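Local coordinates for protein 2-dehydropantoate 2-reductase (Porphyromonas gingivalis, PDB 2QYT) that probably catalyses the NADPH-dependent reduction of 2-dehydropantoate (ketopantoate) to (R)-pantoate, the second step in making pantoate for pantothenate, at residues L29-T34 with L38-I43; E102-I107 with T128-T133; G17-Y22 with G138-S143. All coordinates share one frame; numbering follows the deposited sequence.

Contact 1: L29-T34 with L38-I43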
ATOM      1  N   LEU A  29       8.632 -16.971  -5.644  1.00 18.39           N
ATOM      2  CA  LEU A  29       9.972 -17.588  -5.570  1.00 18.10           C
ATOM      3  C   LEU A  29      10.073 -18.564  -4.431  1.00 17.28           C
ATOM      4  O   LEU A  29      10.637 -19.634  -4.572  1.00 16.99           O
ATOM      5  CB  LEU A  29      11.072 -16.529  -5.398  1.00 18.30           C
ATOM      6  CG  LEU A  29      11.378 -15.626  -6.599  1.00 17.70           C
ATOM      7  CD1 LEU A  29      12.520 -14.713  -6.251  1.00 21.03           C
ATOM      8  CD2 LEU A  29      11.729 -16.487  -7.787  1.00 18.26           C
ATOM      9  N   ARG A  30       9.580 -18.149  -3.283  1.00 16.70           N
ATOM     10  CA  ARG A  30       9.549 -18.967  -2.103  1.00 17.90           C
ATOM     11  C   ARG A  30       8.627 -20.170  -2.268  1.00 17.87           C
ATOM     12  O   ARG A  30       8.929 -21.286  -1.824  1.00 19.00           O
ATOM     13  CB  ARG A  30       9.102 -18.070  -0.936  1.00 18.57           C
ATOM     14  CG  ARG A  30       8.762 -18.817   0.344  1.00 19.77           C
ATOM     15  CD  ARG A  30      10.029 -19.243   1.013  1.00 22.38           C
ATOM     16  NE  ARG A  30       9.767 -19.933   2.267  1.00 26.35           N
ATOM     17  CZ  ARG A  30      10.684 -20.599   2.951  1.00 28.09           C
ATOM     18  NH1 ARG A  30      11.950 -20.667   2.527  1.00 29.77           N
ATOM     19  NH2 ARG A  30      10.333 -21.176   4.076  1.00 31.80           N
ATOM     20  N   ALA A  31       7.494 -19.974  -2.931  1.00 19.42           N
ATOM     21  CA  ALA A  31       6.560 -21.090  -3.152  1.00 20.70           C
ATOM     22  C   ALA A  31       7.172 -22.157  -4.078  1.00 21.31           C
ATOM     23  O   ALA A  31       6.839 -23.324  -4.000  1.00 21.07           O
ATOM     24  CB  ALA A  31       5.234 -20.568  -3.689  1.00 20.04           C
ATOM     25  N   ALA A  32       8.100 -21.741  -4.934  1.00 21.98           N
ATOM     26  CA  ALA A  32       8.662 -22.642  -5.907  1.00 22.31           C
ATOM     27  C   ALA A  32       9.773 -23.431  -5.218  1.00 23.17           C
ATOM     28  O   ALA A  32       9.994 -24.607  -5.506  1.00 22.81           O
ATOM     29  CB  ALA A  32       9.192 -21.847  -7.106  1.00 22.08           C
ATOM     30  N   ALA A  33      10.455 -22.771  -4.288  1.00 24.80           N
ATOM     31  CA  ALA A  33      11.597 -23.371  -3.572  1.00 25.97           C
ATOM     32  C   ALA A  33      11.129 -24.310  -2.468  1.00 26.25           C
ATOM     33  O   ALA A  33      11.924 -25.018  -1.851  1.00 26.60           O
ATOM     34  CB  ALA A  33      12.493 -22.271  -2.990  1.00 26.12           C
ATOM     35  N   THR A  34       9.834 -24.304  -2.201  1.00 26.72           N
ATOM     36  CA  THR A  34       9.313 -25.157  -1.179  1.00 27.54           C
ATOM     37  C   THR A  34       8.410 -26.229  -1.825  1.00 28.77           C
ATOM     38  O   THR A  34       8.075 -26.140  -3.008  1.00 29.59           O
ATOM     39  CB  THR A  34       8.666 -24.357   0.006  1.00 28.06           C
ATOM     40  OG1 THR A  34       7.750 -23.359  -0.461  1.00 27.70           O
ATOM     41  CG2 THR A  34       9.738 -23.674   0.839  1.00 28.19           C
ATOM     42  N   LEU A  38       3.270 -23.626  -0.032  1.00 23.99           N
ATOM     43  CA  LEU A  38       2.753 -22.319  -0.342  1.00 22.23           C
ATOM     44  C   LEU A  38       2.261 -22.292  -1.772  1.00 21.12           C
ATOM     45  O   LEU A  38       2.981 -22.702  -2.667  1.00 20.20           O
ATOM     46  CB  LEU A  38       3.862 -21.284  -0.089  1.00 21.36           C
ATOM     47  CG  LEU A  38       3.623 -19.794  -0.223  1.00 22.75           C
ATOM     48  CD1 LEU A  38       2.604 -19.365   0.832  1.00 22.44           C
ATOM     49  CD2 LEU A  38       4.939 -19.006  -0.041  1.00 21.24           C
ATOM     50  N   GLU A  39       1.038 -21.794  -1.975  1.00 20.52           N
ATOM     51  CA  GLU A  39       0.484 -21.558  -3.313  1.00 20.03           C
ATOM     52  C   GLU A  39       0.314 -20.048  -3.488  1.00 18.55           C
ATOM     53  O   GLU A  39      -0.300 -19.405  -2.661  1.00 19.65           O
ATOM     54  CB  GLU A  39      -0.868 -22.280  -3.503  1.00 18.71           C
ATOM     55  CG  GLU A  39      -0.765 -23.781  -3.435  1.00 21.75           C
ATOM     56  CD  GLU A  39      -2.115 -24.486  -3.590  1.00 22.75           C
ATOM     57  OE1 GLU A  39      -3.157 -23.810  -3.856  1.00 23.55           O
ATOM     58  OE2 GLU A  39      -2.135 -25.734  -3.420  1.00 28.56           O
ATOM     59  N   VAL A  40       0.851 -19.487  -4.571  1.00 16.60           N
ATOM     60  CA  VAL A  40       0.778 -18.067  -4.838  1.00 16.02           C
ATOM     61  C   VAL A  40       0.067 -17.816  -6.177  1.00 15.85           C
ATOM     62  O   VAL A  40       0.508 -18.280  -7.229  1.00 15.69           O
ATOM     63  CB  VAL A  40       2.230 -17.406  -4.801  1.00 15.38           C
ATOM     64  CG1 VAL A  40       2.202 -15.903  -5.079  1.00 15.53           C
ATOM     65  CG2 VAL A  40       2.832 -17.593  -3.454  1.00 14.21           C
ATOM     66  N   SER A  41      -1.031 -17.080  -6.118  1.00 15.68           N
ATOM     67  CA  SER A  41      -1.791 -16.732  -7.318  1.00 15.46           C
ATOM     68  C   SER A  41      -1.765 -15.249  -7.543  1.00 15.77           C
ATOM     69  O   SER A  41      -1.623 -14.488  -6.591  1.00 14.56           O
ATOM     70  CB  SER A  41      -3.230 -17.253  -7.168  1.00 16.32           C
ATOM     71  OG  SER A  41      -3.169 -18.647  -6.811  1.00 11.58           O
ATOM     72  N   TRP A  42      -1.869 -14.865  -8.814  1.00 15.81           N
ATOM     73  CA  TRP A  42      -1.832 -13.482  -9.255  1.00 15.41           C
ATOM     74  C   TRP A  42      -3.028 -13.159 -10.083  1.00 14.65           C
ATOM     75  O   TRP A  42      -3.432 -13.951 -10.933  1.00 14.14           O
ATOM     76  CB  TRP A  42      -0.600 -13.235 -10.129  1.00 16.68           C
ATOM     77  CG  TRP A  42       0.701 -13.429  -9.433  1.00 16.39           C
ATOM     78  CD1 TRP A  42       0.928 -13.465  -8.076  1.00 16.71           C
ATOM     79  CD2 TRP A  42       1.978 -13.600 -10.054  1.00 16.59           C
ATOM     80  NE1 TRP A  42       2.281 -13.661  -7.819  1.00 16.30           N
ATOM     81  CE2 TRP A  42       2.939 -13.772  -9.013  1.00 15.96           C
ATOM     82  CE3 TRP A  42       2.395 -13.681 -11.379  1.00 15.41           C
ATOM     83  CZ2 TRP A  42       4.298 -13.986  -9.271  1.00 17.37           C
ATOM     84  CZ3 TRP A  42       3.740 -13.901 -11.631  1.00 16.29           C
ATOM     85  CH2 TRP A  42       4.676 -14.045 -10.587  1.00 15.51           C
ATOM     86  N   ILE A  43      -3.617 -11.990  -9.847  1.00 14.23           N
ATOM     87  CA  ILE A  43      -4.675 -11.531 -10.714  1.00 14.23           C
ATOM     88  C   ILE A  43      -4.117 -10.388 -11.516  1.00 14.96           C
ATOM     89  O   ILE A  43      -3.800  -9.382 -10.962  1.00 17.00           O
ATOM     90  CB  ILE A  43      -5.929 -11.086  -9.938  1.00 13.81           C
ATOM     91  CG1 ILE A  43      -6.401 -12.215  -8.988  1.00 12.42           C
ATOM     92  CG2 ILE A  43      -7.032 -10.510 -10.905  1.00  9.85           C
ATOM     93  CD1 ILE A  43      -6.897 -13.561  -9.686  1.00 11.83           C
TER
HETATM   94  O   HOH W   1       5.487 -24.364  -1.438  1.00  9.28           O

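Contact 2: E102-I107 with T128-T133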
ATOM      1  N   GLU A 102     -15.167  -7.942  -6.888  1.00 14.12           N
ATOM      2  CA  GLU A 102     -14.260  -8.714  -7.730  1.00 15.74           C
ATOM      3  C   GLU A 102     -13.397  -9.686  -6.972  1.00 15.21           C
ATOM      4  O   GLU A 102     -13.018 -10.711  -7.509  1.00 16.30           O
ATOM      5  CB  GLU A 102     -13.320  -7.788  -8.507  1.00 16.52           C
ATOM      6  CG  GLU A 102     -14.035  -6.610  -9.143  1.00 22.79           C
ATOM      7  CD  GLU A 102     -14.391  -6.834 -10.573  1.00 30.56           C
ATOM      8  OE1 GLU A 102     -14.099  -7.935 -11.078  1.00 36.24           O
ATOM      9  OE2 GLU A 102     -14.966  -5.906 -11.195  1.00 35.26           O
ATOM     10  N   ILE A 103     -13.041  -9.376  -5.738  1.00 14.46           N
ATOM     11  CA  ILE A 103     -12.248 -10.307  -4.957  1.00 13.23           C
ATOM     12  C   ILE A 103     -13.098 -11.309  -4.133  1.00 12.52           C
ATOM     13  O   ILE A 103     -12.555 -12.259  -3.580  1.00 12.81           O
ATOM     14  CB  ILE A 103     -11.215  -9.551  -4.021  1.00 13.34           C
ATOM     15  CG1 ILE A 103     -11.941  -8.859  -2.868  1.00 11.73           C
ATOM     16  CG2 ILE A 103     -10.311  -8.584  -4.850  1.00 14.12           C
ATOM     17  CD1 ILE A 103     -10.984  -8.217  -1.808  1.00 10.79           C
ATOM     18  N   ARG A 104     -14.410 -11.076  -4.001  1.00 12.63           N
ATOM     19  CA  ARG A 104     -15.267 -11.974  -3.206  1.00 12.16           C
ATOM     20  C   ARG A 104     -15.098 -13.495  -3.497  1.00 13.59           C
ATOM     21  O   ARG A 104     -15.084 -14.319  -2.540  1.00 14.84           O
ATOM     22  CB  ARG A 104     -16.759 -11.585  -3.290  1.00 10.99           C
ATOM     23  CG  ARG A 104     -17.174 -10.475  -2.317  1.00 10.32           C
ATOM     24  CD  ARG A 104     -18.693 -10.341  -2.190  1.00 11.44           C
ATOM     25  NE  ARG A 104     -19.057  -9.248  -1.274  1.00 11.51           N
ATOM     26  CZ  ARG A 104     -19.069  -9.386   0.049  1.00 11.15           C
ATOM     27  NH1 ARG A 104     -19.416  -8.377   0.821  1.00 13.32           N
ATOM     28  NH2 ARG A 104     -18.715 -10.551   0.600  1.00 12.11           N
ATOM     29  N   PRO A 105     -14.991 -13.889  -4.779  1.00 13.23           N
ATOM     30  CA  PRO A 105     -14.738 -15.325  -5.010  1.00 14.49           C
ATOM     31  C   PRO A 105     -13.473 -15.870  -4.349  1.00 15.31           C
ATOM     32  O   PRO A 105     -13.333 -17.070  -4.239  1.00 16.79           O
ATOM     33  CB  PRO A 105     -14.661 -15.435  -6.544  1.00 14.27           C
ATOM     34  CG  PRO A 105     -15.485 -14.325  -7.048  1.00 12.91           C
ATOM     35  CD  PRO A 105     -15.160 -13.171  -6.051  1.00 13.35           C
HETATM   36  N   MSE A 106     -12.570 -15.010  -3.885  1.00 15.61           N
HETATM   37  CA  MSE A 106     -11.412 -15.495  -3.184  1.00 16.73           C
HETATM   38  C   MSE A 106     -11.540 -15.477  -1.668  1.00 15.41           C
HETATM   39  O   MSE A 106     -10.631 -15.897  -0.975  1.00 14.87           O
HETATM   40  CB  MSE A 106     -10.128 -14.762  -3.642  1.00 16.06           C
HETATM   41  CG  MSE A 106      -9.862 -14.977  -5.153  1.00 16.13           C
HETATM   42 SE   MSE A 106      -8.245 -14.135  -5.740  0.95 23.21          SE
HETATM   43  CE  MSE A 106      -8.761 -12.252  -5.394  1.00 11.41           C
ATOM     44  N   ILE A 107     -12.659 -14.986  -1.155  1.00 14.87           N
ATOM     45  CA  ILE A 107     -12.783 -14.791   0.273  1.00 15.26           C
ATOM     46  C   ILE A 107     -13.507 -15.987   0.839  1.00 16.44           C
ATOM     47  O   ILE A 107     -14.646 -16.289   0.433  1.00 16.26           O
ATOM     48  CB  ILE A 107     -13.539 -13.455   0.617  1.00 14.39           C
ATOM     49  CG1 ILE A 107     -12.688 -12.258   0.192  1.00 13.33           C
ATOM     50  CG2 ILE A 107     -13.905 -13.377   2.103  1.00 15.11           C
ATOM     51  CD1 ILE A 107     -13.415 -10.950   0.327  1.00 14.85           C
ATOM     52  N   THR A 128     -16.335  -1.790   5.107  1.00 21.25           N
ATOM     53  CA  THR A 128     -17.740  -1.399   5.044  1.00 20.05           C
ATOM     54  C   THR A 128     -18.570  -2.673   4.856  1.00 19.10           C
ATOM     55  O   THR A 128     -19.515  -2.905   5.590  1.00 17.03           O
ATOM     56  CB  THR A 128     -17.992  -0.358   3.927  1.00 19.22           C
ATOM     57  OG1 THR A 128     -17.368   0.857   4.308  1.00 22.93           O
ATOM     58  CG2 THR A 128     -19.429  -0.074   3.749  1.00 17.48           C
ATOM     59  N   TYR A 129     -18.177  -3.509   3.911  1.00 19.30           N
ATOM     60  CA  TYR A 129     -19.017  -4.667   3.601  1.00 20.74           C
ATOM     61  C   TYR A 129     -18.462  -6.002   4.056  1.00 20.72           C
ATOM     62  O   TYR A 129     -19.136  -7.029   3.886  1.00 19.92           O
ATOM     63  CB  TYR A 129     -19.327  -4.747   2.109  1.00 21.96           C
ATOM     64  CG  TYR A 129     -19.884  -3.490   1.486  1.00 23.32           C
ATOM     65  CD1 TYR A 129     -21.220  -3.120   1.661  1.00 22.59           C
ATOM     66  CD2 TYR A 129     -19.074  -2.690   0.687  1.00 24.12           C
ATOM     67  CE1 TYR A 129     -21.728  -1.993   1.059  1.00 23.23           C
ATOM     68  CE2 TYR A 129     -19.568  -1.562   0.091  1.00 23.47           C
ATOM     69  CZ  TYR A 129     -20.877  -1.215   0.264  1.00 24.18           C
ATOM     70  OH  TYR A 129     -21.318  -0.050  -0.353  1.00 26.75           O
ATOM     71  N   LEU A 130     -17.253  -5.976   4.643  1.00 20.65           N
ATOM     72  CA  LEU A 130     -16.566  -7.185   5.116  1.00 20.67           C
ATOM     73  C   LEU A 130     -16.401  -7.135   6.632  1.00 21.49           C
ATOM     74  O   LEU A 130     -16.280  -6.054   7.165  1.00 22.62           O
ATOM     75  CB  LEU A 130     -15.188  -7.308   4.446  1.00 19.15           C
ATOM     76  CG  LEU A 130     -15.316  -7.438   2.924  1.00 18.99           C
ATOM     77  CD1 LEU A 130     -14.022  -7.156   2.180  1.00 16.09           C
ATOM     78  CD2 LEU A 130     -15.996  -8.846   2.549  1.00 13.33           C
ATOM     79  N   PRO A 131     -16.365  -8.304   7.329  1.00 22.11           N
ATOM     80  CA  PRO A 131     -16.058  -8.320   8.804  1.00 22.46           C
ATOM     81  C   PRO A 131     -14.772  -7.600   9.159  1.00 22.98           C
ATOM     82  O   PRO A 131     -13.807  -7.611   8.344  1.00 22.28           O
ATOM     83  CB  PRO A 131     -15.924  -9.812   9.104  1.00 22.69           C
ATOM     84  CG  PRO A 131     -16.868 -10.481   8.059  1.00 21.83           C
ATOM     85  CD  PRO A 131     -16.593  -9.664   6.795  1.00 21.38           C
ATOM     86  N   ASP A 132     -14.716  -6.941  10.339  1.00 24.90           N
ATOM     87  CA  ASP A 132     -13.478  -6.141  10.716  1.00 25.05           C
ATOM     88  C   ASP A 132     -12.298  -7.025  10.804  1.00 24.04           C
ATOM     89  O   ASP A 132     -11.148  -6.587  10.723  1.00 24.87           O
ATOM     90  CB  ASP A 132     -13.498  -5.581  12.152  1.00 26.84           C
ATOM     91  CG  ASP A 132     -14.724  -4.838  12.477  1.00 30.36           C
ATOM     92  OD1 ASP A 132     -15.835  -5.467  12.427  1.00 30.75           O
ATOM     93  OD2 ASP A 132     -14.531  -3.638  12.811  1.00 32.82           O
ATOM     94  N   THR A 133     -12.609  -8.275  11.087  1.00 22.45           N
ATOM     95  CA  THR A 133     -11.657  -9.283  11.399  1.00 21.27           C
ATOM     96  C   THR A 133     -10.967  -9.717  10.091  1.00 20.24           C
ATOM     97  O   THR A 133      -9.830 -10.163  10.119  1.00 20.73           O
ATOM     98  CB  THR A 133     -12.449 -10.391  12.133  1.00 21.70           C
ATOM     99  OG1 THR A 133     -11.904 -10.602  13.448  1.00 24.01           O
ATOM    100  CG2 THR A 133     -12.657 -11.668  11.297  1.00 19.80           C
TER

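Contact 3: G17-Y22 with G138-S143. With EDO (1,2-ethanediol), chain G; SO4 (sulfate ion), chain B; SO4 (sulfate ion), chain E.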
ATOM      1  N   GLY A  17       0.949  -4.477 -10.318  1.00 17.37           N
ATOM      2  CA  GLY A  17       1.795  -3.362 -10.728  1.00 17.55           C
ATOM      3  C   GLY A  17       3.066  -3.463  -9.888  1.00 17.97           C
ATOM      4  O   GLY A  17       3.439  -4.576  -9.426  1.00 18.38           O
ATOM      5  N   GLY A  18       3.734  -2.332  -9.653  1.00 16.86           N
ATOM      6  CA  GLY A  18       5.001  -2.373  -8.946  1.00 17.14           C
ATOM      7  C   GLY A  18       4.932  -3.067  -7.601  1.00 18.18           C
ATOM      8  O   GLY A  18       5.754  -3.923  -7.277  1.00 18.73           O
ATOM      9  N   VAL A  19       3.905  -2.737  -6.825  1.00 18.25           N
ATOM     10  CA  VAL A  19       3.778  -3.225  -5.445  1.00 17.66           C
ATOM     11  C   VAL A  19       3.303  -4.700  -5.451  1.00 17.33           C
ATOM     12  O   VAL A  19       3.957  -5.577  -4.893  1.00 17.45           O
ATOM     13  CB  VAL A  19       2.837  -2.312  -4.611  1.00 17.11           C
ATOM     14  CG1 VAL A  19       2.451  -2.999  -3.238  1.00 16.21           C
ATOM     15  CG2 VAL A  19       3.471  -0.884  -4.432  1.00 18.02           C
ATOM     16  N   GLY A  20       2.199  -4.991  -6.114  1.00 18.06           N
ATOM     17  CA  GLY A  20       1.730  -6.389  -6.147  1.00 16.94           C
ATOM     18  C   GLY A  20       2.677  -7.294  -6.899  1.00 17.03           C
ATOM     19  O   GLY A  20       2.869  -8.455  -6.531  1.00 18.30           O
ATOM     20  N   GLY A  21       3.286  -6.785  -7.962  1.00 16.58           N
ATOM     21  CA  GLY A  21       4.167  -7.606  -8.770  1.00 15.65           C
ATOM     22  C   GLY A  21       5.452  -7.934  -8.046  1.00 16.22           C
ATOM     23  O   GLY A  21       5.918  -9.114  -8.048  1.00 17.94           O
ATOM     24  N   TYR A  22       6.052  -6.930  -7.405  1.00 15.28           N
ATOM     25  CA  TYR A  22       7.191  -7.201  -6.580  1.00 14.98           C
ATOM     26  C   TYR A  22       6.915  -8.149  -5.399  1.00 15.19           C
ATOM     27  O   TYR A  22       7.663  -9.086  -5.191  1.00 15.97           O
ATOM     28  CB  TYR A  22       7.830  -5.909  -6.043  1.00 14.68           C
ATOM     29  CG  TYR A  22       9.044  -6.258  -5.239  1.00 14.12           C
ATOM     30  CD1 TYR A  22      10.242  -6.608  -5.887  1.00 13.69           C
ATOM     31  CD2 TYR A  22       8.984  -6.371  -3.839  1.00 15.13           C
ATOM     32  CE1 TYR A  22      11.372  -6.958  -5.178  1.00 14.67           C
ATOM     33  CE2 TYR A  22      10.129  -6.748  -3.095  1.00 13.16           C
ATOM     34  CZ  TYR A  22      11.326  -7.020  -3.790  1.00 14.75           C
ATOM     35  OH  TYR A  22      12.481  -7.378  -3.125  1.00 14.12           O
ATOM     36  N   GLY A 138      -2.253  -2.150   6.042  1.00 16.20           N
ATOM     37  CA  GLY A 138      -0.875  -2.301   5.608  1.00 17.63           C
ATOM     38  C   GLY A 138      -0.386  -1.081   4.865  1.00 17.87           C
ATOM     39  O   GLY A 138      -1.188  -0.269   4.407  1.00 16.71           O
ATOM     40  N   CYS A 139       0.940  -0.913   4.812  1.00 18.67           N
ATOM     41  CA  CYS A 139       1.542   0.049   3.927  1.00 19.13           C
ATOM     42  C   CYS A 139       2.973  -0.353   3.584  1.00 20.26           C
ATOM     43  O   CYS A 139       3.660  -1.012   4.373  1.00 21.85           O
ATOM     44  CB  CYS A 139       1.501   1.458   4.524  1.00 19.70           C
ATOM     45  SG  CYS A 139       2.641   1.699   5.900  1.00 18.35           S
ATOM     46  N   VAL A 140       3.421   0.037   2.391  1.00 20.23           N
ATOM     47  CA  VAL A 140       4.744  -0.365   1.875  1.00 17.91           C
ATOM     48  C   VAL A 140       5.566   0.874   1.563  1.00 17.53           C
ATOM     49  O   VAL A 140       5.011   1.931   1.295  1.00 17.23           O
ATOM     50  CB  VAL A 140       4.620  -1.330   0.658  1.00 18.32           C
ATOM     51  CG1 VAL A 140       3.884  -2.604   1.054  1.00 17.51           C
ATOM     52  CG2 VAL A 140       3.916  -0.679  -0.540  1.00 15.59           C
ATOM     53  N   TYR A 141       6.889   0.780   1.706  1.00 17.51           N
ATOM     54  CA  TYR A 141       7.806   1.791   1.197  1.00 16.30           C
ATOM     55  C   TYR A 141       8.675   1.074   0.178  1.00 16.30           C
ATOM     56  O   TYR A 141       9.465   0.194   0.516  1.00 15.04           O
ATOM     57  CB  TYR A 141       8.676   2.372   2.310  1.00 17.28           C
ATOM     58  CG  TYR A 141       7.945   3.246   3.282  1.00 16.33           C
ATOM     59  CD1 TYR A 141       7.960   4.613   3.145  1.00 17.53           C
ATOM     60  CD2 TYR A 141       7.199   2.699   4.315  1.00 18.29           C
ATOM     61  CE1 TYR A 141       7.291   5.455   4.065  1.00 20.21           C
ATOM     62  CE2 TYR A 141       6.510   3.522   5.222  1.00 18.72           C
ATOM     63  CZ  TYR A 141       6.556   4.890   5.092  1.00 18.88           C
ATOM     64  OH  TYR A 141       5.864   5.700   5.978  1.00 17.84           O
ATOM     65  N   ILE A 142       8.484   1.422  -1.083  1.00 16.33           N
ATOM     66  CA  ILE A 142       9.098   0.687  -2.170  1.00 17.32           C
ATOM     67  C   ILE A 142       8.969   1.537  -3.414  1.00 19.03           C
ATOM     68  O   ILE A 142       7.919   2.186  -3.603  1.00 20.47           O
ATOM     69  CB  ILE A 142       8.472  -0.734  -2.393  1.00 17.38           C
ATOM     70  CG1 ILE A 142       9.401  -1.626  -3.262  1.00 15.77           C
ATOM     71  CG2 ILE A 142       6.962  -0.676  -2.837  1.00 17.86           C
ATOM     72  CD1 ILE A 142       8.769  -3.056  -3.686  1.00 15.08           C
ATOM     73  N   SER A 143      10.030   1.563  -4.226  1.00 18.23           N
ATOM     74  CA  SER A 143      10.073   2.343  -5.453  1.00 19.16           C
ATOM     75  C   SER A 143      10.006   1.432  -6.663  1.00 19.00           C
ATOM     76  O   SER A 143      11.013   1.144  -7.304  1.00 19.65           O
ATOM     77  CB  SER A 143      11.375   3.129  -5.494  1.00 19.77           C
ATOM     78  OG  SER A 143      11.388   4.037  -4.404  1.00 26.23           O
TER
HETATM   79  C1  EDO G 320       0.611  -2.109  -7.102  1.00 15.83           C
HETATM   80  O1  EDO G 320       0.358  -3.370  -7.723  1.00  5.65           O
HETATM   81  C2  EDO G 320       1.052  -1.051  -8.115  1.00 13.90           C
HETATM   82  O2  EDO G 320       2.003  -0.216  -7.468  1.00 18.20           O
HETATM   83  S   SO4 B 315       2.616   0.912 -11.029  1.00 36.19           S
HETATM   84  O1  SO4 B 315       3.356   0.642  -9.813  1.00 38.47           O
HETATM   85  O2  SO4 B 315       2.880   2.322 -11.335  1.00 38.74           O
HETATM   86  O3  SO4 B 315       3.012   0.054 -12.131  1.00 35.26           O
HETATM   87  O4  SO4 B 315       1.200   0.703 -10.786  1.00 39.08           O
HETATM   88  S   SO4 E 318      -2.374  -2.103 -10.830  0.85 58.39           S
HETATM   89  O1  SO4 E 318      -1.758  -2.415 -12.111  0.85 57.94           O
HETATM   90  O2  SO4 E 318      -1.861  -0.824 -10.313  0.85 57.24           O
HETATM   91  O3  SO4 E 318      -3.823  -2.091 -11.044  0.85 58.23           O
HETATM   92  O4  SO4 E 318      -2.062  -3.132  -9.847  0.85 57.86           O

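Contact 1: L29-T34 with L38-I43
L38 turns CG away from its backbone N and beside its carbonyl carbon (chi1 -176°), which, with chi2, brings CD2 to the flank of R30. V40, with chi1 at 180°, sets CG2 beside its own backbone N and facing the helix. Between them sits A31, whose CB is the helix's main point of contact: A31 CB lies 3.9 Å from L38 CG and 3.8 Å from V40 CG2, and its nearest neighbour across the contact is the carbonyl oxygen L38 O, 3.3 Å from A31 CB. Farther out, the side chains of R30 and L38 cross at about a right angle, R30 CG resting on L38 CD2 at 3.8 Å. The two segments are the end of the helix and the following strand in a Rossmann-type beta-alpha-beta unit: strand 9-14, helix 18-33, strand 38-43. The strand runs back roughly antiparallel to the helix, 143° between the short segments, whose axes come within 7.5 Å. Where the chain turns back, a water bridges the segments. It accepts from L38 N and donates to T34 OG1, and also lies within bonding distance of A31 O, although other acceptors compete for its protons. T34 OG1 in turn donates to R30 O at 2.7 Å, from outside the carbonyl plane, so this hydroxyl ties the helix end to the water. T34 CG2 sits over the centre of one face of the R30 guanidinium, 3.8 Å above its plane. On the strand side, E39 and S41 make backbone bonds to strand 9-14, while T72 bonds to V40.

Contact 2: E102-I107 with T128-T133
R104 spans the distance to Y129 and L130: the closest CA atoms, those of R104 and L130, are 9.7 Å apart. From CB the side chain runs out extended from CG to NE, a spacer that carries the guanidinium to the loop, and a turn at the last torsion (chi4 -82°) swings the flat group across the line of the chain. CZ comes within 4.0 Å of L130 CD2, and NH2 approaches the same methyl at 3.8 Å, obliquely to the guanidinium plane. NH1 goes farthest. It lies 3.9 Å from Y129 CB and gives Y129 O a weak hydrogen bond of 3.4 Å, bent to 138° at the hydrogen, with the oxygen approaching the guanidinium edge-on, close to its plane. R104 and L130 lie alongside with their ends pointing opposite ways, whereas I107 and L130 meet tip to tip, I107 CD1 against L130 CD2 at 4.0 Å. That one leucine methyl therefore touches both a charged group and an apolar one. The Y129 ring heads off from R104, one face under T128 CG2, and its OH is hydrogen-bonded to E97 of helix 96-103. I107 and L130 both rest on I113 of strand 111-115, at the edge of the parallel sheet, where the turn after helix 96-103 meets the loop between helix 122-126 and strand 137-148.

Contact 3: G17-Y22 with G138-S143
V19 and V140 meet tip to tip, the V140 CG2 methyl seated in the notch between the two methyls of V19, 3.8 Å from V19 CG1 and 3.9 Å from V19 CG2. The next inward-facing residue of the strand, I142, fills the hollow between V19 and Y22, which lie about one helical turn apart. Its two branches divide the work: I142 CG2 packs on V19 CG2, while the longer arm, extended with chi1 at -164°, drives CD1 against the CB-CG-CD2 side of Y22. There I142 CD1 lies 3.3 Å from Y22 CD2, a tight fit, approaching the ring obliquely. Helix 18-22 and strand 138-143 run almost perpendicular, at 95°. The Y22 hydroxyl bonds to R65. The cross-segment contacts are all apolar; the polar chemistry lies at the helix start, where first-turn amides lack intrahelical acceptors. G17 N and G20 N each hold 1,2-ethanediol O1 at 2.9 Å, V19 N makes a weaker bond to O2, G18 N bonds to one sulfate and G17 N, weakly, to another. G17 and G20 fit a GxGxxG pattern, and anions and diol gathered at this glycine-rich helix N-terminus are consistent with a site for the pyrophosphate of NADPH.

Overall arrangement
All three contacts lie within the N-terminal Rossmann-type region, and helix 18-33 serves two of them: contact 3 uses its start and contact 1 its end, with centres about 17 Å apart. Along the chain contact 1 closes before contact 2 opens, and both are nested inside the long loop closed by contact 3. Contacts 1 and 2, about 22 Å apart between centres, touch through packing of I43 CG1 on the selenium of selenomethionine M106. The centres of contacts 2 and 3 are about 21 Å apart, and the two do not touch. Contact 1 belongs to the parallel sheet's crossover and contact 2 to its 111-115 edge, while contact 3 joins the probable cofactor-binding helix to strand 137-148 of the mixed sheet.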